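Local coordinates for iron uptake protein A2 (Synechocystis sp., PDB 2VP1) that binds ferric iron and is probably a periplasmic substrate-binding subunit of an ABC transporter that imports it, at residues R42-D47 with E296-Y301; G106-R111 with F281-A286; Y226-Q231 with P311-H316; A290-A295 with G306-P311. One frame throughout, in Å; residues are numbered along the deposited sequence.

Overall arrangement
Contacts 1 and 3 meet at the iron: 42-47 supplies H43 and Y44, and 226-231 supplies Y226. Contact 1 is the buried one, its centre about 11 Å from the centre of the chain, and it is rich in charge, with an Arg-Asp-Glu network behind a ligand tyrosine. Contacts 2, 3 and 4 are only partly buried and join mainly through apolar side chains, each with a polar supplement: an arginine-carbonyl bond, a histidine-glutamine bond and a bridging water. Helices 275-285 and 288-296, of contacts 2 and 4, follow each other in the chain, and Y293 OH of 290-295 is hydrogen-bonded to the side chains of T46 and D47 in contact 1. Contacts 3 and 4 share P311.

Contact 1 (R42-D47 with E296-Y301); sequences RHYNTD and EGNNEY. With FE (Fe (III) ion), chain C.
Y44 and R42 meet N298 and E300 just behind the iron site. Along Y44, CB has OD1 of N298 at 3.9 Å, and the ring then passes beneath the amide: N298 ND2 sits over the centre of one face, 3.3 Å above the plane, while OD1 hangs over the CD1 side. With N298 CG anti to its backbone N (chi1 -157°), the amide is carried out across the ring. CE2, further along, lies over a face of the R42 guanidinium. At the tip, OH binds the ferric ion at 2.0 Å and has R129 as a further polar partner; H43 NE2 is another ligand at 2.2 Å, and Y169, Y225 and Y226 complete the site.

R42 spans the contact. Its NH2 gives a hydrogen bond and salt bridge of 2.8 Å to E300 OE1, received on the syn lone pair, and its NE reaches D47 OD2 at 2.7 Å, close to the guanidinium plane. E300 OE1 also faces N298 ND2, modelled so close that the exact length is doubtful, while OE2 pairs with R129 and T127.

The buried guanidinium is thus balanced by two carboxylates and held beside a metal-bound phenol. The amide over one face and the guanidinium against CE2 would restrict the ring of Y44. Y44 probably binds as a phenolate, mainly because of the ferric ion, with R42 and R129 perhaps adding to this.

Contact 2 (G106-R111 with F281-A286); sequences GKLNER and FLEYLA
L108 packs against L282, E283 and A286 where two helices meet at the periphery of this periplasmic binding protein fold. The short axes of 106-111 and 281-285 run roughly parallel, at 34°, and approach to 9.5 Å. Along the second helix, F281 comes first and meets the ring of F54 rather than the partner helix.

L282 is next, where L108 CD1 lies 4.4 Å from its CB and L108 CD2 rests near its carbonyl oxygen. Y124 touches both leucines and so extends the apolar patch to strand 124-136. E283 follows, its chain running across that of L108 at about a right angle, with the two CG atoms 4.2 Å apart. Its CG stands anti to the carbonyl carbon (chi1 -72°), and the extended chain beyond brings OE2 to a weak hydrogen bond with S105, just ahead of the first helix. K107 stretches over the same turn, its NZ lying 3.7 Å from E283 O without a hydrogen bond. Y284, like F281, turns to F54.

A286 closes the walk as the helix gives way to a turn. Its methyl CB touches L108 CD2 at 4.2 Å, while L282 CB is met by the other methyl, CD1. Its carbonyl is taken by R111, whose NH2 also forms a salt bridge with D288, at the start of helix 288-296. The bond from R111 NE to A286 O is 2.8 Å long and bent, with the donor standing above the carbonyl plane.

Contact 3 (Y226-Q231 with P311-H316); sequences YYIRLQ and PVLAAH. With FE (Fe (III) ion), chain C.
The rings of H316 and Y227 meet rim to rim with their planes 77° apart, neither lying over the face of the other. Both Y227 CE2 and the amide oxygen of Q231 stand at the edge of the imidazole, near its plane, and H316 CE1 is 3.8 Å from that tyrosine carbon. H316 NE2 donates to Q231 OE1 at 2.7 Å in a nearly straight bond (168°) that keeps to the imidazole plane, while the Q231 amide is turned almost perpendicular to the ring. Y227 OH is hydrogen-bonded to the carbonyl oxygen of V245.

Beneath this polar pair lies an apolar layer. I228 CD1 touches L313 CD1 at 3.8 Å and also approaches H316 CD2, and I228 CG2 lies 4.1 Å from V312 CB. The branch CG1 of V312, anti to its backbone N (chi1 -175°), lies over a face of the Q231 amide, near NE2 and CD.

Y226, the residue before Y227, binds the ferric ion through OH at 2.1 Å. The bond to Q231 implies a proton on NE2 of H316, and with the apolar layer it ties the region 311-316 to the helix that presents this iron ligand.

Contact 4 (A290-A295 with G306-P311); sequences AQRYFA and GVPIDP
V307 fits against the helix surface between Q291 and A295, the close-packed side of the contact. Its CG1 lies 3.8 Å from Q291 CB. CG2, anti to the backbone N, turns to A295 CB at 4.0 Å, and that methyl also meets P308 O. The amide of Q291 is engaged by L285, F126 and V303, so its aliphatic stem is what V307 touches.

Along the exposed edge the fit is looser. The bend of the R292 chain at chi3 (-74°) lays one guanidinium face against V307 CB, while NH2 packs 4.0 Å from P308 CD and stays 3.8 Å from G306 O, too long for a hydrogen bond. G306 itself has a positive phi of 114°, a conformation suited to glycine.

Beyond A295 a water bridges the backbones: it donates to A295 O at 2.6 Å and accepts from D310 N. D310 CB lies beside that same carbonyl, whereas the carboxylate points to other partners, OD1 to the backbone N of V312 and OD2 to K232. The helix 288-296 is thus packed against a returning chain that ends in D310, the N-cap of helix 311-314.

Contact 1 (R42-D47 with E296-Y301)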
loop_
_atom_site.group_PDB
_atom_site.type_symbol
_atom_site.label_atom_id
_atom_site.label_comp_id
_atom_site.label_asym_id
_atom_site.label_seq_id
_atom_site.Cartn_x
_atom_site.Cartn_y
_atom_site.Cartn_z
ATOM N N ARG A 42 1.072 8.735 -4.713
ATOM C CA ARG A 42 1.142 8.908 -3.256
ATOM C C ARG A 42 0.188 10.016 -2.770
ATOM O O ARG A 42 -0.172 10.911 -3.535
ATOM C CB ARG A 42 2.581 9.174 -2.790
ATOM C CG ARG A 42 3.439 7.920 -2.696
ATOM C CD ARG A 42 4.815 8.235 -2.191
ATOM N NE ARG A 42 4.827 8.488 -0.753
ATOM C CZ ARG A 42 5.221 7.609 0.168
ATOM N NH1 ARG A 42 5.642 6.406 -0.198
ATOM N NH2 ARG A 42 5.200 7.927 1.459
ATOM N N HIS A 43 -0.223 9.951 -1.512
ATOM C CA HIS A 43 -1.258 10.851 -0.997
ATOM C C HIS A 43 -0.997 11.287 0.450
ATOM O O HIS A 43 -1.882 11.213 1.305
ATOM C CB HIS A 43 -2.634 10.170 -1.083
ATOM C CG HIS A 43 -2.613 8.723 -0.695
ATOM N ND1 HIS A 43 -2.678 7.706 -1.620
ATOM C CD2 HIS A 43 -2.493 8.121 0.511
ATOM C CE1 HIS A 43 -2.619 6.539 -1.003
ATOM N NE2 HIS A 43 -2.508 6.761 0.291
ATOM N N TYR A 44 0.219 11.737 0.720
ATOM C CA TYR A 44 0.605 12.108 2.067
ATOM C C TYR A 44 1.163 13.504 2.034
ATOM O O TYR A 44 2.175 13.749 1.385
ATOM C CB TYR A 44 1.633 11.123 2.621
ATOM C CG TYR A 44 1.246 9.699 2.364
ATOM C CD1 TYR A 44 0.209 9.098 3.089
ATOM C CD2 TYR A 44 1.880 8.957 1.365
ATOM C CE1 TYR A 44 -0.172 7.775 2.835
ATOM C CE2 TYR A 44 1.503 7.641 1.098
ATOM C CZ TYR A 44 0.483 7.056 1.844
ATOM O OH TYR A 44 0.122 5.755 1.598
ATOM N N ASN A 45 0.477 14.420 2.710
ATOM C CA ASN A 45 0.902 15.816 2.782
ATOM C C ASN A 45 2.322 16.016 3.332
ATOM O O ASN A 45 3.007 16.949 2.930
ATOM C CB ASN A 45 -0.141 16.687 3.500
ATOM C CG ASN A 45 -1.312 17.076 2.576
ATOM O OD1 ASN A 45 -1.146 17.173 1.362
ATOM N ND2 ASN A 45 -2.488 17.301 3.151
ATOM N N THR A 46 2.786 15.114 4.198
ATOM C CA THR A 46 4.151 15.191 4.719
ATOM C C THR A 46 5.205 14.817 3.660
ATOM O O THR A 46 6.422 14.925 3.912
ATOM C CB THR A 46 4.345 14.304 5.969
ATOM O OG1 THR A 46 4.204 12.925 5.602
ATOM C CG2 THR A 46 3.355 14.689 7.097
ATOM N N ASP A 47 4.740 14.377 2.488
ATOM C CA ASP A 47 5.629 14.041 1.374
ATOM C C ASP A 47 6.310 15.271 0.806
ATOM O O ASP A 47 7.425 15.184 0.306
ATOM C CB ASP A 47 4.877 13.313 0.248
ATOM C CG ASP A 47 4.916 11.792 0.387
ATOM O OD1 ASP A 47 5.479 11.260 1.370
ATOM O OD2 ASP A 47 4.379 11.121 -0.512
ATOM N N GLU A 296 9.735 7.411 10.068
ATOM C CA GLU A 296 9.304 8.183 11.244
ATOM C C GLU A 296 8.479 9.437 10.905
ATOM O O GLU A 296 8.150 10.242 11.785
ATOM C CB GLU A 296 10.529 8.540 12.112
ATOM C CG GLU A 296 11.317 7.301 12.612
ATOM C CD GLU A 296 12.662 7.633 13.264
ATOM O OE1 GLU A 296 12.746 8.629 14.014
ATOM O OE2 GLU A 296 13.634 6.879 13.032
ATOM N N GLY A 297 8.150 9.600 9.625
ATOM C CA GLY A 297 7.322 10.709 9.161
ATOM C C GLY A 297 6.033 10.205 8.541
ATOM O O GLY A 297 5.000 10.852 8.652
ATOM N N ASN A 298 6.082 9.058 7.870
ATOM C CA ASN A 298 4.854 8.452 7.352
ATOM C C ASN A 298 4.599 7.047 7.896
ATOM O O ASN A 298 3.630 6.383 7.495
ATOM C CB ASN A 298 4.811 8.463 5.824
ATOM C CG ASN A 298 3.396 8.366 5.288
ATOM O OD1 ASN A 298 2.495 9.062 5.759
ATOM N ND2 ASN A 298 3.190 7.498 4.303
ATOM N N ASN A 299 5.477 6.612 8.803
ATOM C CA ASN A 299 5.292 5.384 9.579
ATOM C C ASN A 299 5.195 4.106 8.754
ATOM O O ASN A 299 4.596 3.119 9.195
ATOM C CB ASN A 299 4.067 5.499 10.478
ATOM C CG ASN A 299 4.085 6.735 11.312
ATOM O OD1 ASN A 299 4.889 6.848 12.237
ATOM N ND2 ASN A 299 3.192 7.678 11.003
ATOM N N GLU A 300 5.770 4.131 7.557
ATOM C CA GLU A 300 5.897 2.938 6.751
ATOM C C GLU A 300 7.122 2.149 7.232
ATOM O O GLU A 300 7.844 2.616 8.102
ATOM C CB GLU A 300 5.988 3.322 5.276
ATOM C CG GLU A 300 4.717 3.994 4.779
ATOM C CD GLU A 300 4.899 4.705 3.454
ATOM O OE1 GLU A 300 4.927 5.957 3.456
ATOM O OE2 GLU A 300 5.021 4.024 2.410
ATOM N N TYR A 301 7.332 0.948 6.704
ATOM C CA TYR A 301 8.559 0.206 6.971
ATOM C C TYR A 301 9.623 0.552 5.923
ATOM O O TYR A 301 9.427 0.252 4.739
ATOM C CB TYR A 301 8.323 -1.293 6.911
ATOM C CG TYR A 301 7.373 -1.835 7.931
ATOM C CD1 TYR A 301 5.999 -1.914 7.657
ATOM C CD2 TYR A 301 7.838 -2.310 9.163
ATOM C CE1 TYR A 301 5.118 -2.438 8.585
ATOM C CE2 TYR A 301 6.968 -2.838 10.095
ATOM C CZ TYR A 301 5.604 -2.896 9.802
ATOM O OH TYR A 301 4.722 -3.404 10.722
HETATM FE FE FE C . -1.797 5.237 1.645
#

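Contact 2 (G106-R111 with F281-A286)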
loop_
_atom_site.group_PDB
_atom_site.type_symbol
_atom_site.label_atom_id
_atom_site.label_comp_id
_atom_site.label_asym_id
_atom_site.label_seq_id
_atom_site.Cartn_x
_atom_site.Cartn_y
_atom_site.Cartn_z
ATOM N N GLY A 106 25.429 1.467 -8.055
ATOM C CA GLY A 106 25.976 0.823 -6.852
ATOM C C GLY A 106 25.101 1.000 -5.617
ATOM O O GLY A 106 24.697 0.015 -4.973
ATOM N N LYS A 107 24.791 2.259 -5.306
ATOM C CA LYS A 107 23.948 2.615 -4.166
ATOM C C LYS A 107 22.619 1.821 -4.138
ATOM O O LYS A 107 22.376 1.056 -3.197
ATOM C CB LYS A 107 23.702 4.126 -4.146
ATOM C CG LYS A 107 23.942 4.787 -2.784
ATOM C CD LYS A 107 22.877 5.844 -2.480
ATOM C CE LYS A 107 23.351 6.816 -1.411
ATOM N NZ LYS A 107 22.260 7.739 -0.995
ATOM N N LEU A 108 21.791 1.968 -5.176
ATOM C CA LEU A 108 20.545 1.186 -5.283
ATOM C C LEU A 108 20.769 -0.319 -5.117
ATOM O O LEU A 108 20.113 -0.970 -4.304
ATOM C CB LEU A 108 19.844 1.442 -6.616
ATOM C CG LEU A 108 19.091 2.749 -6.847
ATOM C CD1 LEU A 108 18.627 2.824 -8.308
ATOM C CD2 LEU A 108 17.915 2.928 -5.889
ATOM N N ASN A 109 21.694 -0.848 -5.908
ATOM C CA ASN A 109 22.112 -2.239 -5.861
ATOM C C ASN A 109 22.395 -2.702 -4.437
ATOM O O ASN A 109 22.090 -3.829 -4.074
ATOM C CB ASN A 109 23.372 -2.386 -6.709
ATOM C CG ASN A 109 23.653 -3.810 -7.130
ATOM O OD1 ASN A 109 23.045 -4.758 -6.631
ATOM N ND2 ASN A 109 24.596 -3.971 -8.063
ATOM N N GLU A 110 22.964 -1.810 -3.631
ATOM C CA GLU A 110 23.366 -2.144 -2.261
ATOM C C GLU A 110 22.218 -1.960 -1.259
ATOM O O GLU A 110 22.105 -2.725 -0.301
ATOM C CB GLU A 110 24.597 -1.312 -1.835
ATOM C CG GLU A 110 25.428 -1.933 -0.718
ATOM N N ARG A 111 21.364 -0.965 -1.493
ATOM C CA ARG A 111 20.375 -0.566 -0.484
ATOM C C ARG A 111 18.947 -1.129 -0.628
ATOM O O ARG A 111 18.195 -1.131 0.356
ATOM C CB ARG A 111 20.335 0.956 -0.328
ATOM C CG ARG A 111 21.655 1.548 0.102
ATOM C CD ARG A 111 21.722 3.007 -0.231
ATOM N NE ARG A 111 21.469 3.808 0.953
ATOM C CZ ARG A 111 22.382 4.565 1.557
ATOM N NH1 ARG A 111 23.615 4.653 1.076
ATOM N NH2 ARG A 111 22.047 5.254 2.638
ATOM N N PHE A 281 16.959 11.053 -8.023
ATOM C CA PHE A 281 15.767 10.962 -7.182
ATOM C C PHE A 281 15.599 9.567 -6.592
ATOM O O PHE A 281 15.367 9.438 -5.384
ATOM C CB PHE A 281 14.516 11.401 -7.956
ATOM C CG PHE A 281 13.255 11.424 -7.132
ATOM C CD1 PHE A 281 12.898 12.568 -6.411
ATOM C CD2 PHE A 281 12.411 10.308 -7.090
ATOM C CE1 PHE A 281 11.712 12.603 -5.649
ATOM C CE2 PHE A 281 11.228 10.324 -6.335
ATOM C CZ PHE A 281 10.873 11.475 -5.614
ATOM N N LEU A 282 15.722 8.534 -7.432
ATOM C CA LEU A 282 15.613 7.137 -6.961
ATOM C C LEU A 282 16.640 6.827 -5.878
ATOM O O LEU A 282 16.290 6.269 -4.828
ATOM C CB LEU A 282 15.731 6.129 -8.100
ATOM C CG LEU A 282 14.653 6.076 -9.188
ATOM C CD1 LEU A 282 14.878 4.837 -10.066
ATOM C CD2 LEU A 282 13.231 6.097 -8.633
ATOM N N GLU A 283 17.894 7.220 -6.120
ATOM C CA GLU A 283 18.957 7.119 -5.109
ATOM C C GLU A 283 18.685 7.955 -3.868
ATOM O O GLU A 283 18.986 7.523 -2.750
ATOM C CB GLU A 283 20.298 7.522 -5.691
ATOM C CG GLU A 283 20.875 6.507 -6.650
ATOM C CD GLU A 283 22.159 6.990 -7.272
ATOM O OE1 GLU A 283 22.429 8.215 -7.219
ATOM O OE2 GLU A 283 22.891 6.144 -7.817
ATOM N N TYR A 284 18.123 9.146 -4.058
ATOM C CA TYR A 284 17.688 9.939 -2.930
ATOM C C TYR A 284 16.620 9.202 -2.098
ATOM O O TYR A 284 16.679 9.214 -0.868
ATOM C CB TYR A 284 17.208 11.312 -3.392
ATOM C CG TYR A 284 16.501 12.099 -2.322
ATOM C CD1 TYR A 284 17.217 12.735 -1.304
ATOM C CD2 TYR A 284 15.108 12.198 -2.320
ATOM C CE1 TYR A 284 16.555 13.448 -0.308
ATOM C CE2 TYR A 284 14.441 12.914 -1.347
ATOM C CZ TYR A 284 15.168 13.533 -0.342
ATOM O OH TYR A 284 14.497 14.238 0.622
ATOM N N LEU A 285 15.667 8.536 -2.754
ATOM C CA LEU A 285 14.658 7.763 -2.019
ATOM C C LEU A 285 15.252 6.601 -1.215
ATOM O O LEU A 285 14.601 6.076 -0.294
ATOM C CB LEU A 285 13.565 7.215 -2.951
ATOM C CG LEU A 285 12.594 8.115 -3.713
ATOM C CD1 LEU A 285 11.595 7.222 -4.395
ATOM C CD2 LEU A 285 11.873 9.151 -2.836
ATOM N N ALA A 286 16.467 6.182 -1.583
ATOM C CA ALA A 286 17.144 5.067 -0.919
ATOM C C ALA A 286 18.130 5.556 0.129
ATOM O O ALA A 286 18.798 4.741 0.790
ATOM C CB ALA A 286 17.856 4.192 -1.930
#

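Contact 3 (Y226-Q231 with P311-H316)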
loop_
_atom_site.group_PDB
_atom_site.type_symbol
_atom_site.label_atom_id
_atom_site.label_comp_id
_atom_site.label_asym_id
_atom_site.label_seq_id
_atom_site.Cartn_x
_atom_site.Cartn_y
_atom_site.Cartn_z
ATOM N N TYR A 226 -1.328 4.088 8.705
ATOM C CA TYR A 226 -2.388 5.047 8.973
ATOM C C TYR A 226 -2.681 5.106 10.452
ATOM O O TYR A 226 -2.966 6.184 10.983
ATOM C CB TYR A 226 -3.673 4.690 8.207
ATOM C CG TYR A 226 -3.643 4.985 6.715
ATOM C CD1 TYR A 226 -3.468 6.287 6.239
ATOM C CD2 TYR A 226 -3.795 3.962 5.779
ATOM C CE1 TYR A 226 -3.440 6.561 4.880
ATOM C CE2 TYR A 226 -3.760 4.225 4.408
ATOM C CZ TYR A 226 -3.586 5.529 3.967
ATOM O OH TYR A 226 -3.565 5.807 2.609
ATOM N N TYR A 227 -2.596 3.955 11.122
ATOM C CA TYR A 227 -2.871 3.871 12.560
ATOM C C TYR A 227 -1.796 4.484 13.440
ATOM O O TYR A 227 -2.098 5.035 14.514
ATOM C CB TYR A 227 -3.063 2.433 12.973
ATOM C CG TYR A 227 -3.538 2.238 14.402
ATOM C CD1 TYR A 227 -4.878 2.314 14.721
ATOM C CD2 TYR A 227 -2.642 1.938 15.414
ATOM C CE1 TYR A 227 -5.310 2.107 15.999
ATOM C CE2 TYR A 227 -3.065 1.731 16.703
ATOM C CZ TYR A 227 -4.403 1.812 16.996
ATOM O OH TYR A 227 -4.838 1.607 18.296
ATOM N N ILE A 228 -0.547 4.374 12.993
ATOM C CA ILE A 228 0.592 4.911 13.733
ATOM C C ILE A 228 0.539 6.439 13.748
ATOM O O ILE A 228 0.854 7.072 14.756
ATOM C CB ILE A 228 1.953 4.405 13.158
ATOM C CG1 ILE A 228 1.902 2.896 12.820
ATOM C CG2 ILE A 228 3.117 4.752 14.116
ATOM C CD1 ILE A 228 1.738 1.965 14.033
ATOM N N ARG A 229 0.113 7.014 12.626
ATOM C CA ARG A 229 -0.116 8.446 12.513
ATOM C C ARG A 229 -1.102 8.933 13.606
ATOM O O ARG A 229 -0.879 9.957 14.259
ATOM C CB ARG A 229 -0.596 8.773 11.089
ATOM C CG ARG A 229 -1.007 10.210 10.840
ATOM C CD ARG A 229 -0.595 10.651 9.431
ATOM N NE ARG A 229 -1.653 10.570 8.418
ATOM C CZ ARG A 229 -1.474 10.129 7.168
ATOM N NH1 ARG A 229 -2.493 10.108 6.307
ATOM N NH2 ARG A 229 -0.282 9.687 6.775
ATOM N N LEU A 230 -2.180 8.180 13.808
ATOM C CA LEU A 230 -3.161 8.486 14.850
ATOM C C LEU A 230 -2.550 8.398 16.249
ATOM O O LEU A 230 -2.845 9.226 17.112
ATOM C CB LEU A 230 -4.373 7.547 14.733
ATOM C CG LEU A 230 -5.189 7.595 13.436
ATOM C CD1 LEU A 230 -6.115 6.414 13.345
ATOM C CD2 LEU A 230 -5.965 8.915 13.306
ATOM N N GLN A 231 -1.687 7.405 16.462
ATOM C CA GLN A 231 -1.058 7.195 17.767
ATOM C C GLN A 231 -0.111 8.332 18.164
ATOM O O GLN A 231 0.167 8.533 19.342
ATOM C CB GLN A 231 -0.284 5.875 17.798
ATOM C CG GLN A 231 -1.121 4.607 17.834
ATOM C CD GLN A 231 -0.258 3.351 17.910
ATOM O OE1 GLN A 231 -0.033 2.669 16.900
ATOM N NE2 GLN A 231 0.257 3.057 19.103
ATOM N N PRO A 311 9.620 3.265 16.725
ATOM C CA PRO A 311 9.298 2.582 17.989
ATOM C C PRO A 311 7.809 2.324 18.222
ATOM O O PRO A 311 7.450 1.270 18.771
ATOM C CB PRO A 311 9.869 3.520 19.057
ATOM C CG PRO A 311 10.963 4.272 18.344
ATOM C CD PRO A 311 10.451 4.465 16.951
ATOM N N VAL A 312 6.953 3.261 17.806
ATOM C CA VAL A 312 5.510 3.109 18.015
ATOM C C VAL A 312 4.945 1.992 17.114
ATOM O O VAL A 312 4.032 1.263 17.526
ATOM C CB VAL A 312 4.734 4.442 17.847
ATOM C CG1 VAL A 312 3.240 4.267 18.186
ATOM C CG2 VAL A 312 5.326 5.523 18.728
ATOM N N LEU A 313 5.506 1.856 15.904
ATOM C CA LEU A 313 5.193 0.732 14.999
ATOM C C LEU A 313 5.822 -0.597 15.439
ATOM O O LEU A 313 5.223 -1.653 15.259
ATOM C CB LEU A 313 5.602 1.063 13.551
ATOM C CG LEU A 313 5.485 0.036 12.411
ATOM C CD1 LEU A 313 4.043 -0.396 12.174
ATOM C CD2 LEU A 313 6.108 0.578 11.129
ATOM N N ALA A 314 7.027 -0.548 15.994
ATOM C CA ALA A 314 7.674 -1.755 16.521
ATOM C C ALA A 314 6.921 -2.302 17.734
ATOM O O ALA A 314 6.795 -3.513 17.886
ATOM C CB ALA A 314 9.138 -1.481 16.878
ATOM N N ALA A 315 6.409 -1.400 18.573
ATOM C CA ALA A 315 5.645 -1.753 19.766
ATOM C C ALA A 315 4.526 -2.761 19.497
ATOM O O ALA A 315 4.073 -3.430 20.425
ATOM C CB ALA A 315 5.081 -0.496 20.434
ATOM N N HIS A 316 4.099 -2.864 18.233
ATOM C CA HIS A 316 2.996 -3.736 17.811
ATOM C C HIS A 316 3.448 -5.160 17.470
ATOM O O HIS A 316 2.623 -6.082 17.390
ATOM C CB HIS A 316 2.292 -3.156 16.579
ATOM C CG HIS A 316 1.425 -1.968 16.857
ATOM N ND1 HIS A 316 0.104 -2.082 17.222
ATOM C CD2 HIS A 316 1.673 -0.640 16.766
ATOM C CE1 HIS A 316 -0.420 -0.877 17.372
ATOM N NE2 HIS A 316 0.511 0.016 17.100
HETATM FE FE FE C . -1.797 5.237 1.645
#

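Contact 4 (A290-A295 with G306-P311)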
loop_
_atom_site.group_PDB
_atom_site.type_symbol
_atom_site.label_atom_id
_atom_site.label_comp_id
_atom_site.label_asym_id
_atom_site.label_seq_id
_atom_site.Cartn_x
_atom_site.Cartn_y
_atom_site.Cartn_z
ATOM N N ALA A 290 15.830 10.013 3.399
ATOM C CA ALA A 290 14.510 9.712 2.843
ATOM C C ALA A 290 13.871 8.529 3.553
ATOM O O ALA A 290 12.688 8.585 3.920
ATOM C CB ALA A 290 14.593 9.468 1.351
ATOM N N GLN A 291 14.658 7.470 3.757
ATOM C CA GLN A 291 14.174 6.271 4.460
ATOM C C GLN A 291 13.785 6.584 5.908
ATOM O O GLN A 291 12.806 6.030 6.425
ATOM C CB GLN A 291 15.191 5.122 4.400
ATOM C CG GLN A 291 15.440 4.583 2.981
ATOM C CD GLN A 291 14.326 3.685 2.430
ATOM O OE1 GLN A 291 13.965 2.659 3.016
ATOM N NE2 GLN A 291 13.814 4.059 1.275
ATOM N N ARG A 292 14.542 7.481 6.543
ATOM C CA ARG A 292 14.238 7.952 7.891
ATOM C C ARG A 292 12.901 8.705 7.908
ATOM O O ARG A 292 12.134 8.577 8.861
ATOM C CB ARG A 292 15.377 8.831 8.407
ATOM C CG ARG A 292 15.436 9.007 9.919
ATOM C CD ARG A 292 16.852 9.438 10.381
ATOM N NE ARG A 292 17.830 8.335 10.336
ATOM C CZ ARG A 292 18.015 7.444 11.319
ATOM N NH1 ARG A 292 17.293 7.518 12.444
ATOM N NH2 ARG A 292 18.926 6.478 11.186
ATOM N N TYR A 293 12.626 9.476 6.852
ATOM C CA TYR A 293 11.326 10.119 6.693
ATOM C C TYR A 293 10.197 9.091 6.522
ATOM O O TYR A 293 9.171 9.183 7.203
ATOM C CB TYR A 293 11.298 11.113 5.519
ATOM C CG TYR A 293 9.879 11.374 5.047
ATOM C CD1 TYR A 293 9.334 10.659 3.964
ATOM C CD2 TYR A 293 9.054 12.279 5.725
ATOM C CE1 TYR A 293 8.001 10.858 3.555
ATOM C CE2 TYR A 293 7.735 12.488 5.324
ATOM C CZ TYR A 293 7.218 11.779 4.240
ATOM O OH TYR A 293 5.922 11.988 3.844
ATOM N N PHE A 294 10.365 8.137 5.608
ATOM C CA PHE A 294 9.345 7.127 5.404
ATOM C C PHE A 294 9.078 6.390 6.707
ATOM O O PHE A 294 7.917 6.113 7.040
ATOM C CB PHE A 294 9.760 6.122 4.335
ATOM C CG PHE A 294 9.788 6.673 2.929
ATOM C CD1 PHE A 294 10.966 6.615 2.171
ATOM C CD2 PHE A 294 8.642 7.219 2.351
ATOM C CE1 PHE A 294 11.011 7.105 0.870
ATOM C CE2 PHE A 294 8.673 7.712 1.046
ATOM C CZ PHE A 294 9.867 7.657 0.306
ATOM N N ALA A 295 10.154 6.086 7.445
ATOM C CA ALA A 295 10.066 5.381 8.733
ATOM C C ALA A 295 9.342 6.156 9.852
ATOM O O ALA A 295 8.442 5.620 10.500
ATOM C CB ALA A 295 11.451 4.954 9.195
ATOM N N GLY A 306 20.206 0.063 7.923
ATOM C CA GLY A 306 20.802 1.305 8.429
ATOM C C GLY A 306 19.801 2.237 9.095
ATOM O O GLY A 306 20.188 3.236 9.720
ATOM N N VAL A 307 18.514 1.919 8.953
ATOM C CA VAL A 307 17.459 2.691 9.615
ATOM C C VAL A 307 16.476 1.791 10.354
ATOM O O VAL A 307 15.987 0.801 9.808
ATOM C CB VAL A 307 16.751 3.713 8.657
ATOM C CG1 VAL A 307 16.726 3.194 7.257
ATOM C CG2 VAL A 307 15.329 4.048 9.123
ATOM N N PRO A 308 16.236 2.113 11.632
ATOM C CA PRO A 308 15.261 1.397 12.448
ATOM C C PRO A 308 13.815 1.692 12.064
ATOM O O PRO A 308 13.501 2.780 11.579
ATOM C CB PRO A 308 15.539 1.926 13.864
ATOM C CG PRO A 308 16.130 3.295 13.645
ATOM C CD PRO A 308 16.934 3.172 12.391
ATOM N N ILE A 309 12.959 0.703 12.289
ATOM C CA ILE A 309 11.512 0.858 12.275
ATOM C C ILE A 309 11.128 1.778 13.432
ATOM O O ILE A 309 11.731 1.691 14.499
ATOM C CB ILE A 309 10.848 -0.540 12.433
ATOM C CG1 ILE A 309 11.062 -1.368 11.155
ATOM C CG2 ILE A 309 9.363 -0.443 12.799
ATOM C CD1 ILE A 309 11.417 -2.829 11.407
ATOM N N ASP A 310 10.140 2.653 13.222
ATOM C CA ASP A 310 9.656 3.556 14.268
ATOM C C ASP A 310 9.235 2.772 15.517
ATOM O O ASP A 310 8.602 1.716 15.389
ATOM C CB ASP A 310 8.498 4.415 13.754
ATOM C CG ASP A 310 7.994 5.415 14.797
ATOM O OD1 ASP A 310 7.386 4.994 15.809
ATOM O OD2 ASP A 310 8.191 6.628 14.598
ATOM N N PRO A 311 9.620 3.265 16.725
ATOM C CA PRO A 311 9.298 2.582 17.989
ATOM C C PRO A 311 7.809 2.324 18.222
ATOM O O PRO A 311 7.450 1.270 18.771
ATOM C CB PRO A 311 9.869 3.520 19.057
ATOM C CG PRO A 311 10.963 4.272 18.344
ATOM C CD PRO A 311 10.451 4.465 16.951
HETATM O O HOH W 1 8.574 3.028 10.815
#